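Local coordinates for protein nucleoporin NUP82 (Chaetomium thermophilum, PDB 5CWW) that probably serves as a structural component of the nuclear pore complex, may, like nucleoporins in general, dock transport factors, and is represented by its N-terminal beta-propeller part, at residues Ala197-Trp202 / Leu272-Thr277; Trp267-Leu272 / Pro296-Ser301; Ile427-Ser432 / Val437-Asp442; Leu526-Glu531 / Glu535-Leu540. All blocks are in the same frame, centred on the assembly; numbering follows the deposited sequence.

Contact 1: residues Ala197-Trp202 / Leu272-Thr277; sequences AIVRVW and LWLAMT
Val199 and Leu272 reach toward each other from two facing strands and meet tip to tip, with Val199 CG1 lying 3.8 Å from Leu272 CD2. Val199 CG1 and the Leu272 branch point CG each stand anti to their own backbone N (chi1 179° and -179°); the second leucine torsion then directs CD2 to the valine. The other valine methyl, CG2, also lies near this tip, 4.2 Å from Leu272 CD2, and only marginally reaches Leu274 CD2 at 4.5 Å, so that the forked valine looks across mainly at one of two leucines from alternate positions of a strand. Backbone never meets backbone, since the nearest CA atoms, those of Val199 and Leu272, are still 9.7 Å apart. This is how one propeller blade packs on the next, strand 198-203 belonging to one four-stranded sheet and strand 272-276 to another. Val191 and Val193 of strand 189-194 widen the same layer, touching Val199 and Leu274 respectively. Every touching residue is buried and no hydrogen bond spans the two segments, so the contact is purely apolar and its hold rests on methyl packing and the exclusion of water.

Contact 2: residues Trp267-Leu272 / Pro296-Ser301; sequences WAPMTL and PTLIPS
The puckered ring of Pro269 meets Leu298 at its outer corner, CG lying 3.8 Å from Leu298 CD1, as the two side chains slide past each other in opposite directions. Behind it, the flat carbonyl of Trp267 is used on both of its faces. Thr271 OG1 donates to Trp267 O from well above the carbonyl plane, 59° out of it and at 2.7 Å, while Met270 N approaches the same oxygen from the opposite face at 2.9 Å. The Met270 N bond closes the short 3-10 turn at 268-269, Thr271 OG1 adds a side-chain bond to it, and the CB atoms of Pro269 and Met270 both point to the helix. The Trp267 indole, the other flat group, meets the ring of Trp333 with the planes at about 60°. Met270 runs extended beyond CG and meets the leucine tip to tip, its terminal CE 3.8 Å from Leu298 CD2. Leu298 thus divides its fork, one methyl for the proline and one for the methionine; chi1 -171° sends the fork toward the loop. In the first turn of the helix, Ser301 OG donates to Leu298 O at 2.7 Å. The contact lays the N-terminal end of helix 298-315 against the loop that leads from strand 254-258 into strand 272-276. Leu302 of the same helix extends the packing on Met270 and Trp267, and Trp333 of helix 321-338 meets both as well.

Contact 3: residues Ile427-Ser432 / Val437-Asp442; sequences IICLLS and VKICLD
Ile427 starts its contact with strand 437-441 at the main chain: CB stands 4.1 Å from Cys440 O, and the branches then part. With chi1 -54°, CG1 lies beside the backbone N and CG2 anti to it. CG2 lies 3.6 Å from Cys440 O and 3.7 Å from Ile439 CG2, the two isoleucines crossing at a slant. CG1 takes the other direction and lies 3.9 Å from Leu441 CD2, in a pair of side chains that run side by side and point the same way; it carries on to the tip, CD1, whose nearest approach is 4.5 Å, to the same Leu441 CD2. The side chain also touches Tyr500 and Leu515. The two strands form a beta hairpin within one blade of the propeller, flanked by strand 389-395 on one side and strand 469-476 on the other. Ile428 with Cys440 and Leu430 with Lys438 are its hydrogen-bonded pairs, each joined by two bonds of 2.9 Å between N and O; those of the Leu430 pair lie in the carbonyl plane. On the face of Ile427, Cys429 SG touches Ile439 CD1 at 3.6 Å, and Leu431 CD1 rests 3.8 Å from Val437 CG2. Phe502 and Val504 of strand 501-506 cover that row. The other face carries Ile428, whose CD1 touches Asp442 CB, and Lys438, whose amine leads away to a salt bridge with Glu382 and a hydrogen bond with Asn378.

Contact 4: residues Leu526-Glu531 / Glu535-Leu540; sequences LQSDSE and EFRIDL
Arg537 brings its guanidinium close to the hydroxyls of Ser528 and Ser530, yet makes a hydrogen bond with neither. These loose polar approaches come obliquely to the group: Ser528 OG lies 3.5 Å from Arg537 NH2, and Ser530 OG lies 3.7 Å from Arg537 NH1. A bend in the arginine chain at chi3 (-61°) turns the guanidinium into place. Ser530 adds a van der Waals touch of its CB on Arg537 NH2 at 3.7 Å, although this serine is poorly ordered. Within the loop, Ser530 N donates to Ser528 OG at 3.2 Å and 162°, an ST turn, consistent with the hydroxyl being kept on that side. The charge of Arg537 is met elsewhere: NE forms a salt bridge with Glu525, and NH1 bonds to the carbonyl of Ala532, which also receives Ser530 OG. Those firmer bonds probably set the guanidinium, with the serines filling in beside it. The carbonyls of Ser528 and Ser530 each accept a hydrogen bond from a basic side chain of another protein's chain. The whole lies at the surface, where Arg537 on helix 534-543 leans back over the loop from helix 518-526, in an excursion between strands 509-514 and 548-554 of one propeller blade.

How the contacts relate
From the N terminus, contact 1 opens first, at 197-202, and closes at 272-277 after 69 intervening residues, tying one blade to another. Before it closes, contact 2 has opened at 267-272, and it ends at 296-301; the two therefore cross. They share Leu272 in sequence, though in contact 2 the loop before it does the packing. Contacts 3 and 4 follow in series as short local closures, a hairpin with four intervening residues and a helix-to-helix loop with three. Trp273 CH2 packs 3.7 Å from Ile428 CG1, joining contact 1 to contact 3. Contact 4 touches none of the others and lies at the periphery, its centre about 24 Å from that of contact 3.

Contact 1: residues Ala197-Trp202 / Leu272-Thr277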
loop_
_atom_site.group_PDB
_atom_site.type_symbol
_atom_site.label_atom_id
_atom_site.label_comp_id
_atom_site.label_asym_id
_atom_site.label_seq_id
_atom_site.Cartn_x
_atom_site.Cartn_y
_atom_site.Cartn_z
ATOM N N ALA B 197 6.901 -0.611 6.153
ATOM C CA ALA B 197 7.004 0.211 4.950
ATOM C C ALA B 197 8.211 -0.129 4.081
ATOM O O ALA B 197 8.885 0.765 3.571
ATOM C CB ALA B 197 7.039 1.689 5.334
ATOM N N ILE B 198 8.482 -1.419 3.913
ATOM C CA ILE B 198 9.477 -1.850 2.943
ATOM C C ILE B 198 8.767 -2.382 1.705
ATOM O O ILE B 198 7.958 -3.306 1.788
ATOM C CB ILE B 198 10.414 -2.919 3.524
ATOM C CG1 ILE B 198 11.174 -2.344 4.725
ATOM C CG2 ILE B 198 11.401 -3.387 2.467
ATOM C CD1 ILE B 198 11.811 -3.382 5.591
ATOM N N VAL B 199 9.076 -1.782 0.561
ATOM C CA VAL B 199 8.470 -2.152 -0.711
ATOM C C VAL B 199 9.426 -3.057 -1.471
ATOM O O VAL B 199 10.589 -2.707 -1.680
ATOM C CB VAL B 199 8.130 -0.910 -1.564
ATOM C CG1 VAL B 199 7.517 -1.317 -2.901
ATOM C CG2 VAL B 199 7.185 0.011 -0.805
ATOM N N ARG B 200 8.936 -4.224 -1.872
ATOM C CA ARG B 200 9.761 -5.198 -2.574
ATOM C C ARG B 200 9.106 -5.669 -3.864
ATOM O O ARG B 200 7.971 -6.147 -3.863
ATOM C CB ARG B 200 10.058 -6.392 -1.664
ATOM C CG ARG B 200 11.212 -6.145 -0.704
ATOM C CD ARG B 200 11.465 -7.349 0.181
ATOM N NE ARG B 200 10.672 -7.291 1.407
ATOM C CZ ARG B 200 11.139 -6.961 2.608
ATOM N NH1 ARG B 200 12.417 -6.662 2.786
ATOM N NH2 ARG B 200 10.315 -6.940 3.645
ATOM N N VAL B 201 9.836 -5.505 -4.963
ATOM C CA VAL B 201 9.398 -5.957 -6.275
ATOM C C VAL B 201 10.025 -7.315 -6.602
ATOM O O VAL B 201 11.252 -7.445 -6.646
ATOM C CB VAL B 201 9.773 -4.940 -7.370
ATOM C CG1 VAL B 201 9.259 -5.405 -8.732
ATOM C CG2 VAL B 201 9.224 -3.551 -7.028
ATOM N N TRP B 202 9.181 -8.318 -6.825
ATOM C CA TRP B 202 9.633 -9.658 -7.202
ATOM C C TRP B 202 9.226 -9.947 -8.638
ATOM O O TRP B 202 8.057 -9.792 -8.992
ATOM C CB TRP B 202 9.037 -10.722 -6.278
ATOM C CG TRP B 202 9.042 -10.361 -4.825
ATOM C CD1 TRP B 202 8.185 -9.508 -4.188
ATOM C CD2 TRP B 202 9.931 -10.860 -3.817
ATOM N NE1 TRP B 202 8.491 -9.439 -2.851
ATOM C CE2 TRP B 202 9.559 -10.260 -2.597
ATOM C CE3 TRP B 202 11.007 -11.753 -3.829
ATOM C CZ2 TRP B 202 10.226 -10.523 -1.403
ATOM C CZ3 TRP B 202 11.668 -12.012 -2.641
ATOM C CH2 TRP B 202 11.275 -11.401 -1.446
ATOM N N LEU B 272 2.540 3.532 -7.274
ATOM C CA LEU B 272 2.146 2.766 -6.100
ATOM C C LEU B 272 1.620 3.719 -5.036
ATOM O O LEU B 272 2.296 4.675 -4.655
ATOM C CB LEU B 272 3.319 1.952 -5.549
ATOM C CG LEU B 272 3.001 1.090 -4.323
ATOM C CD1 LEU B 272 2.003 -0.008 -4.675
ATOM C CD2 LEU B 272 4.279 0.491 -3.736
ATOM N N TRP B 273 0.402 3.457 -4.580
ATOM C CA TRP B 273 -0.234 4.255 -3.543
ATOM C C TRP B 273 -0.199 3.504 -2.221
ATOM O O TRP B 273 -0.390 2.288 -2.196
ATOM C CB TRP B 273 -1.679 4.577 -3.927
ATOM C CG TRP B 273 -1.815 5.613 -4.997
ATOM C CD1 TRP B 273 -1.836 5.403 -6.347
ATOM C CD2 TRP B 273 -1.963 7.024 -4.810
ATOM N NE1 TRP B 273 -1.988 6.597 -7.011
ATOM C CE2 TRP B 273 -2.068 7.608 -6.089
ATOM C CE3 TRP B 273 -2.018 7.851 -3.685
ATOM C CZ2 TRP B 273 -2.219 8.980 -6.273
ATOM C CZ3 TRP B 273 -2.172 9.214 -3.870
ATOM C CH2 TRP B 273 -2.271 9.763 -5.153
ATOM N N LEU B 274 0.026 4.228 -1.127
ATOM C CA LEU B 274 0.076 3.613 0.197
ATOM C C LEU B 274 -0.731 4.387 1.226
ATOM O O LEU B 274 -0.769 5.620 1.205
ATOM C CB LEU B 274 1.517 3.504 0.684
ATOM C CG LEU B 274 2.484 2.706 -0.190
ATOM C CD1 LEU B 274 3.269 3.635 -1.112
ATOM C CD2 LEU B 274 3.415 1.880 0.676
ATOM N N ALA B 275 -1.347 3.644 2.139
ATOM C CA ALA B 275 -2.085 4.226 3.249
ATOM C C ALA B 275 -1.538 3.702 4.570
ATOM O O ALA B 275 -1.447 2.493 4.782
ATOM C CB ALA B 275 -3.568 3.918 3.124
ATOM N N MET B 276 -1.172 4.632 5.447
ATOM C CA MET B 276 -0.652 4.310 6.767
ATOM C C MET B 276 -1.785 4.279 7.782
ATOM O O MET B 276 -2.778 4.989 7.629
ATOM C CB MET B 276 0.396 5.342 7.192
ATOM C CG MET B 276 1.473 5.604 6.149
ATOM S SD MET B 276 2.520 4.165 5.841
ATOM C CE MET B 276 3.622 4.822 4.595
ATOM N N THR B 277 -1.636 3.466 8.823
ATOM C CA THR B 277 -2.637 3.404 9.881
ATOM C C THR B 277 -2.697 4.728 10.638
ATOM O O THR B 277 -3.672 5.013 11.327
ATOM C CB THR B 277 -2.352 2.263 10.878
ATOM O OG1 THR B 277 -1.046 2.428 11.444
ATOM C CG2 THR B 277 -2.437 0.910 10.189
#

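Contact 2: residues Trp267-Leu272 / Pro296-Ser301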
loop_
_atom_site.group_PDB
_atom_site.type_symbol
_atom_site.label_atom_id
_atom_site.label_comp_id
_atom_site.label_asym_id
_atom_site.label_seq_id
_atom_site.Cartn_x
_atom_site.Cartn_y
_atom_site.Cartn_z
ATOM N N TRP B 267 0.621 8.402 -15.723
ATOM C CA TRP B 267 1.559 7.783 -14.800
ATOM C C TRP B 267 0.895 6.765 -13.877
ATOM O O TRP B 267 1.579 6.089 -13.108
ATOM C CB TRP B 267 2.240 8.855 -13.957
ATOM C CG TRP B 267 3.066 9.817 -14.747
ATOM C CD1 TRP B 267 2.735 11.098 -15.085
ATOM C CD2 TRP B 267 4.367 9.579 -15.298
ATOM N NE1 TRP B 267 3.751 11.671 -15.811
ATOM C CE2 TRP B 267 4.763 10.759 -15.956
ATOM C CE3 TRP B 267 5.232 8.481 -15.299
ATOM C CZ2 TRP B 267 5.989 10.873 -16.609
ATOM C CZ3 TRP B 267 6.448 8.595 -15.950
ATOM C CH2 TRP B 267 6.815 9.783 -16.593
ATOM N N ALA B 268 -0.429 6.665 -13.951
ATOM C CA ALA B 268 -1.201 5.839 -13.024
ATOM C C ALA B 268 -0.702 4.392 -12.921
ATOM O O ALA B 268 -0.529 3.876 -11.818
ATOM C CB ALA B 268 -2.674 5.854 -13.421
ATOM N N PRO B 269 -0.452 3.731 -14.062
ATOM C CA PRO B 269 -0.053 2.324 -13.922
ATOM C C PRO B 269 1.384 2.121 -13.426
ATOM O O PRO B 269 1.790 0.973 -13.257
ATOM C CB PRO B 269 -0.224 1.760 -15.339
ATOM C CG PRO B 269 -0.426 2.936 -16.257
ATOM C CD PRO B 269 -0.409 4.198 -15.457
ATOM N N MET B 270 2.125 3.203 -13.188
ATOM C CA MET B 270 3.452 3.117 -12.570
ATOM C C MET B 270 3.459 3.742 -11.182
ATOM O O MET B 270 4.525 4.006 -10.626
ATOM C CB MET B 270 4.507 3.825 -13.418
ATOM C CG MET B 270 4.503 3.456 -14.871
ATOM S SD MET B 270 5.711 4.432 -15.776
ATOM C CE MET B 270 5.191 4.078 -17.452
ATOM N N THR B 271 2.277 3.999 -10.636
ATOM C CA THR B 271 2.172 4.696 -9.362
ATOM C C THR B 271 1.693 3.754 -8.273
ATOM O O THR B 271 0.579 3.235 -8.338
ATOM C CB THR B 271 1.216 5.898 -9.454
ATOM O OG1 THR B 271 1.620 6.748 -10.535
ATOM C CG2 THR B 271 1.227 6.695 -8.152
ATOM N N LEU B 272 2.540 3.532 -7.274
ATOM C CA LEU B 272 2.146 2.766 -6.100
ATOM C C LEU B 272 1.620 3.719 -5.036
ATOM O O LEU B 272 2.296 4.675 -4.655
ATOM C CB LEU B 272 3.319 1.952 -5.549
ATOM C CG LEU B 272 3.001 1.090 -4.323
ATOM C CD1 LEU B 272 2.003 -0.008 -4.675
ATOM C CD2 LEU B 272 4.279 0.491 -3.736
ATOM N N PRO B 296 -0.098 -0.380 -25.933
ATOM C CA PRO B 296 0.390 0.379 -27.093
ATOM C C PRO B 296 0.322 1.898 -26.933
ATOM O O PRO B 296 1.106 2.612 -27.559
ATOM C CB PRO B 296 -0.541 -0.075 -28.221
ATOM C CG PRO B 296 -1.016 -1.416 -27.806
ATOM C CD PRO B 296 -1.117 -1.373 -26.316
ATOM N N THR B 297 -0.598 2.376 -26.100
ATOM C CA THR B 297 -0.893 3.801 -26.013
ATOM C C THR B 297 -0.243 4.511 -24.822
ATOM O O THR B 297 -0.334 5.734 -24.708
ATOM C CB THR B 297 -2.417 4.031 -25.934
ATOM O OG1 THR B 297 -2.692 5.438 -25.896
ATOM C CG2 THR B 297 -3.006 3.360 -24.697
ATOM N N LEU B 298 0.409 3.762 -23.941
ATOM C CA LEU B 298 0.954 4.351 -22.717
ATOM C C LEU B 298 2.158 5.249 -23.000
ATOM O O LEU B 298 2.167 6.421 -22.624
ATOM C CB LEU B 298 1.347 3.258 -21.718
ATOM C CG LEU B 298 1.721 3.762 -20.320
ATOM C CD1 LEU B 298 0.515 4.385 -19.624
ATOM C CD2 LEU B 298 2.302 2.645 -19.470
ATOM N N ILE B 299 3.173 4.696 -23.658
ATOM C CA ILE B 299 4.411 5.428 -23.922
ATOM C C ILE B 299 4.192 6.694 -24.756
ATOM O O ILE B 299 4.711 7.752 -24.404
ATOM C CB ILE B 299 5.451 4.521 -24.623
ATOM C CG1 ILE B 299 5.934 3.449 -23.641
ATOM C CG2 ILE B 299 6.647 5.337 -25.126
ATOM C CD1 ILE B 299 6.908 2.439 -24.221
ATOM N N PRO B 300 3.435 6.600 -25.865
ATOM C CA PRO B 300 3.224 7.825 -26.645
ATOM C C PRO B 300 2.465 8.911 -25.880
ATOM O O PRO B 300 2.750 10.094 -26.072
ATOM C CB PRO B 300 2.416 7.342 -27.856
ATOM C CG PRO B 300 1.861 6.024 -27.464
ATOM C CD PRO B 300 2.856 5.422 -26.531
ATOM N N SER B 301 1.521 8.523 -25.028
ATOM C CA SER B 301 0.773 9.500 -24.246
ATOM C C SER B 301 1.680 10.174 -23.217
ATOM O O SER B 301 1.585 11.379 -22.994
ATOM C CB SER B 301 -0.422 8.843 -23.549
ATOM O OG SER B 301 -0.010 8.088 -22.424
#

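Contact 3: residues Ile427-Ser432 / Val437-Asp442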
loop_
_atom_site.group_PDB
_atom_site.type_symbol
_atom_site.label_atom_id
_atom_site.label_comp_id
_atom_site.label_asym_id
_atom_site.label_seq_id
_atom_site.Cartn_x
_atom_site.Cartn_y
_atom_site.Cartn_z
ATOM N N ILE B 427 -8.847 8.871 -8.752
ATOM C CA ILE B 427 -9.729 8.945 -7.598
ATOM C C ILE B 427 -9.151 8.070 -6.498
ATOM O O ILE B 427 -9.004 6.858 -6.666
ATOM C CB ILE B 427 -11.165 8.497 -7.931
ATOM C CG1 ILE B 427 -11.699 9.285 -9.133
ATOM C CG2 ILE B 427 -12.072 8.695 -6.720
ATOM C CD1 ILE B 427 -13.066 8.838 -9.622
ATOM N N ILE B 428 -8.802 8.699 -5.383
ATOM C CA ILE B 428 -8.213 7.999 -4.254
ATOM C C ILE B 428 -9.277 7.804 -3.182
ATOM O O ILE B 428 -9.785 8.770 -2.607
ATOM C CB ILE B 428 -6.998 8.762 -3.682
ATOM C CG1 ILE B 428 -5.848 8.771 -4.696
ATOM C CG2 ILE B 428 -6.492 8.107 -2.398
ATOM C CD1 ILE B 428 -5.988 9.766 -5.830
ATOM N N CYS B 429 -9.621 6.544 -2.938
ATOM C CA CYS B 429 -10.636 6.189 -1.955
ATOM C C CYS B 429 -9.964 5.644 -0.699
ATOM O O CYS B 429 -9.086 4.780 -0.783
ATOM C CB CYS B 429 -11.612 5.166 -2.538
ATOM S SG CYS B 429 -12.336 5.668 -4.126
ATOM N N LEU B 430 -10.373 6.159 0.458
ATOM C CA LEU B 430 -9.737 5.829 1.730
ATOM C C LEU B 430 -10.756 5.269 2.715
ATOM O O LEU B 430 -11.808 5.864 2.933
ATOM C CB LEU B 430 -9.060 7.064 2.327
ATOM C CG LEU B 430 -8.116 7.838 1.402
ATOM C CD1 LEU B 430 -7.657 9.130 2.067
ATOM C CD2 LEU B 430 -6.921 6.984 1.009
ATOM N N LEU B 431 -10.422 4.132 3.316
ATOM C CA LEU B 431 -11.309 3.441 4.247
ATOM C C LEU B 431 -10.743 3.475 5.665
ATOM O O LEU B 431 -9.642 2.981 5.919
ATOM C CB LEU B 431 -11.518 1.998 3.783
ATOM C CG LEU B 431 -12.531 1.102 4.495
ATOM C CD1 LEU B 431 -13.888 1.776 4.634
ATOM C CD2 LEU B 431 -12.665 -0.194 3.704
ATOM N N SER B 432 -11.500 4.073 6.580
ATOM C CA SER B 432 -11.084 4.204 7.973
ATOM C C SER B 432 -11.533 3.007 8.805
ATOM O O SER B 432 -12.416 2.255 8.393
ATOM C CB SER B 432 -11.647 5.490 8.582
ATOM O OG SER B 432 -11.347 6.616 7.775
ATOM N N VAL B 437 -15.697 6.232 4.637
ATOM C CA VAL B 437 -15.102 6.266 3.306
ATOM C C VAL B 437 -14.886 7.709 2.879
ATOM O O VAL B 437 -15.759 8.558 3.063
ATOM C CB VAL B 437 -15.985 5.554 2.264
ATOM C CG1 VAL B 437 -15.355 5.635 0.875
ATOM C CG2 VAL B 437 -16.205 4.102 2.660
ATOM N N LYS B 438 -13.719 7.976 2.308
ATOM C CA LYS B 438 -13.379 9.306 1.831
ATOM C C LYS B 438 -12.987 9.236 0.362
ATOM O O LYS B 438 -12.100 8.471 -0.015
ATOM C CB LYS B 438 -12.249 9.899 2.671
ATOM C CG LYS B 438 -12.039 11.389 2.464
ATOM C CD LYS B 438 -11.003 11.951 3.429
ATOM C CE LYS B 438 -11.526 11.991 4.860
ATOM N NZ LYS B 438 -10.461 12.350 5.832
ATOM N N ILE B 439 -13.674 10.021 -0.462
ATOM C CA ILE B 439 -13.416 10.060 -1.896
ATOM C C ILE B 439 -12.644 11.326 -2.235
ATOM O O ILE B 439 -13.164 12.435 -2.102
ATOM C CB ILE B 439 -14.723 10.015 -2.716
ATOM C CG1 ILE B 439 -15.601 8.840 -2.271
ATOM C CG2 ILE B 439 -14.418 9.939 -4.211
ATOM C CD1 ILE B 439 -14.932 7.481 -2.395
ATOM N N CYS B 440 -11.402 11.149 -2.667
ATOM C CA CYS B 440 -10.526 12.268 -2.987
ATOM C C CYS B 440 -10.197 12.304 -4.471
ATOM O O CYS B 440 -10.072 11.259 -5.112
ATOM C CB CYS B 440 -9.236 12.183 -2.171
ATOM S SG CYS B 440 -9.520 12.027 -0.400
ATOM N N LEU B 441 -10.046 13.512 -5.004
ATOM C CA LEU B 441 -9.701 13.702 -6.405
ATOM C C LEU B 441 -8.292 14.261 -6.528
ATOM O O LEU B 441 -7.918 15.198 -5.821
ATOM C CB LEU B 441 -10.697 14.637 -7.087
ATOM C CG LEU B 441 -12.162 14.198 -7.067
ATOM C CD1 LEU B 441 -13.055 15.323 -7.581
ATOM C CD2 LEU B 441 -12.358 12.932 -7.892
ATOM N N ASP B 442 -7.516 13.673 -7.431
ATOM C CA ASP B 442 -6.162 14.134 -7.697
ATOM C C ASP B 442 -6.189 15.270 -8.715
ATOM O O ASP B 442 -5.984 15.058 -9.910
ATOM C CB ASP B 442 -5.292 12.978 -8.192
ATOM C CG ASP B 442 -3.858 13.396 -8.451
ATOM O OD1 ASP B 442 -3.447 14.466 -7.950
ATOM O OD2 ASP B 442 -3.139 12.645 -9.145
#

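Contact 4: residues Leu526-Glu531 / Glu535-Leu540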
loop_
_atom_site.group_PDB
_atom_site.type_symbol
_atom_site.label_atom_id
_atom_site.label_comp_id
_atom_site.label_asym_id
_atom_site.label_seq_id
_atom_site.Cartn_x
_atom_site.Cartn_y
_atom_site.Cartn_z
ATOM N N LEU B 526 -15.239 18.767 -18.057
ATOM C CA LEU B 526 -13.822 18.954 -18.353
ATOM C C LEU B 526 -13.584 18.973 -19.859
ATOM O O LEU B 526 -12.682 19.657 -20.343
ATOM C CB LEU B 526 -12.978 17.851 -17.704
ATOM C CG LEU B 526 -12.869 17.899 -16.177
ATOM C CD1 LEU B 526 -12.238 16.620 -15.645
ATOM C CD2 LEU B 526 -12.072 19.118 -15.724
ATOM N N GLN B 527 -14.403 18.228 -20.593
ATOM C CA GLN B 527 -14.306 18.182 -22.048
ATOM C C GLN B 527 -15.294 19.139 -22.711
ATOM O O GLN B 527 -15.476 19.100 -23.926
ATOM C CB GLN B 527 -14.553 16.756 -22.544
ATOM C CG GLN B 527 -13.489 15.761 -22.112
ATOM C CD GLN B 527 -13.727 14.370 -22.670
ATOM O OE1 GLN B 527 -14.686 14.139 -23.405
ATOM N NE2 GLN B 527 -12.857 13.431 -22.310
ATOM N N SER B 528 -15.924 19.997 -21.911
ATOM C CA SER B 528 -16.975 20.887 -22.404
ATOM C C SER B 528 -16.519 21.745 -23.576
ATOM O O SER B 528 -15.423 22.302 -23.568
ATOM C CB SER B 528 -17.479 21.794 -21.282
ATOM O OG SER B 528 -18.530 22.631 -21.745
ATOM N N ASP B 529 -17.381 21.831 -24.584
ATOM C CA ASP B 529 -17.135 22.631 -25.776
ATOM C C ASP B 529 -17.719 24.046 -25.621
ATOM O O ASP B 529 -17.605 24.881 -26.520
ATOM C CB ASP B 529 -17.740 21.922 -26.994
ATOM C CG ASP B 529 -17.330 22.552 -28.309
ATOM O OD1 ASP B 529 -16.207 23.092 -28.395
ATOM O OD2 ASP B 529 -18.133 22.496 -29.264
ATOM N N SER B 530 -18.336 24.310 -24.471
ATOM C CA SER B 530 -19.076 25.554 -24.252
ATOM C C SER B 530 -18.163 26.705 -23.837
ATOM O O SER B 530 -17.297 26.543 -22.980
ATOM C CB SER B 530 -20.156 25.343 -23.188
ATOM O OG SER B 530 -20.758 26.570 -22.812
ATOM N N GLU B 531 -18.370 27.871 -24.444
ATOM C CA GLU B 531 -17.584 29.059 -24.122
ATOM C C GLU B 531 -17.742 29.487 -22.667
ATOM O O GLU B 531 -16.773 29.897 -22.030
ATOM C CB GLU B 531 -17.974 30.227 -25.028
ATOM C CG GLU B 531 -17.242 30.270 -26.360
ATOM C CD GLU B 531 -17.447 31.587 -27.092
ATOM O OE1 GLU B 531 -17.691 32.605 -26.419
ATOM O OE2 GLU B 531 -17.363 31.607 -28.336
ATOM N N GLU B 535 -18.638 27.848 -14.210
ATOM C CA GLU B 535 -18.838 27.998 -12.773
ATOM C C GLU B 535 -20.274 27.666 -12.382
ATOM O O GLU B 535 -20.526 27.130 -11.302
ATOM C CB GLU B 535 -18.487 29.419 -12.323
ATOM C CG GLU B 535 -18.547 29.615 -10.812
ATOM C CD GLU B 535 -18.059 30.983 -10.375
ATOM O OE1 GLU B 535 -18.195 31.307 -9.175
ATOM O OE2 GLU B 535 -17.540 31.735 -11.226
ATOM N N PHE B 536 -21.211 27.976 -13.270
ATOM C CA PHE B 536 -22.615 27.678 -13.031
ATOM C C PHE B 536 -22.852 26.171 -13.012
ATOM O O PHE B 536 -23.472 25.645 -12.090
ATOM C CB PHE B 536 -23.492 28.336 -14.098
ATOM C CG PHE B 536 -24.941 27.962 -14.004
ATOM C CD1 PHE B 536 -25.783 28.614 -13.117
ATOM C CD2 PHE B 536 -25.462 26.955 -14.799
ATOM C CE1 PHE B 536 -27.118 28.271 -13.027
ATOM C CE2 PHE B 536 -26.798 26.606 -14.714
ATOM C CZ PHE B 536 -27.627 27.266 -13.826
ATOM N N ARG B 537 -22.356 25.481 -14.035
ATOM C CA ARG B 537 -22.570 24.041 -14.162
ATOM C C ARG B 537 -21.802 23.242 -13.108
ATOM O O ARG B 537 -22.278 22.206 -12.647
ATOM C CB ARG B 537 -22.185 23.573 -15.570
ATOM C CG ARG B 537 -23.126 24.092 -16.655
ATOM C CD ARG B 537 -22.834 23.467 -18.012
ATOM N NE ARG B 537 -21.482 23.768 -18.473
ATOM C CZ ARG B 537 -21.142 24.858 -19.156
ATOM N NH1 ARG B 537 -22.053 25.772 -19.465
ATOM N NH2 ARG B 537 -19.881 25.038 -19.525
ATOM N N ILE B 538 -20.618 23.715 -12.727
ATOM C CA ILE B 538 -19.837 23.046 -11.687
ATOM C C ILE B 538 -20.544 23.143 -10.338
ATOM O O ILE B 538 -20.486 22.216 -9.530
ATOM C CB ILE B 538 -18.411 23.638 -11.569
ATOM C CG1 ILE B 538 -17.568 23.262 -12.794
ATOM C CG2 ILE B 538 -17.705 23.144 -10.304
ATOM C CD1 ILE B 538 -17.254 21.772 -12.924
ATOM N N ASP B 539 -21.207 24.268 -10.097
ATOM C CA ASP B 539 -21.891 24.486 -8.831
ATOM C C ASP B 539 -23.007 23.464 -8.643
ATOM O O ASP B 539 -23.228 22.972 -7.538
ATOM C CB ASP B 539 -22.453 25.904 -8.759
ATOM C CG ASP B 539 -23.250 26.149 -7.498
ATOM O OD1 ASP B 539 -22.630 26.431 -6.450
ATOM O OD2 ASP B 539 -24.496 26.060 -7.552
ATOM N N LEU B 540 -23.706 23.150 -9.728
ATOM C CA LEU B 540 -24.772 22.155 -9.693
ATOM C C LEU B 540 -24.204 20.769 -9.419
ATOM O O LEU B 540 -24.784 19.984 -8.669
ATOM C CB LEU B 540 -25.544 22.154 -11.013
ATOM C CG LEU B 540 -26.160 23.495 -11.418
ATOM C CD1 LEU B 540 -26.877 23.374 -12.753
ATOM C CD2 LEU B 540 -27.112 24.001 -10.347
#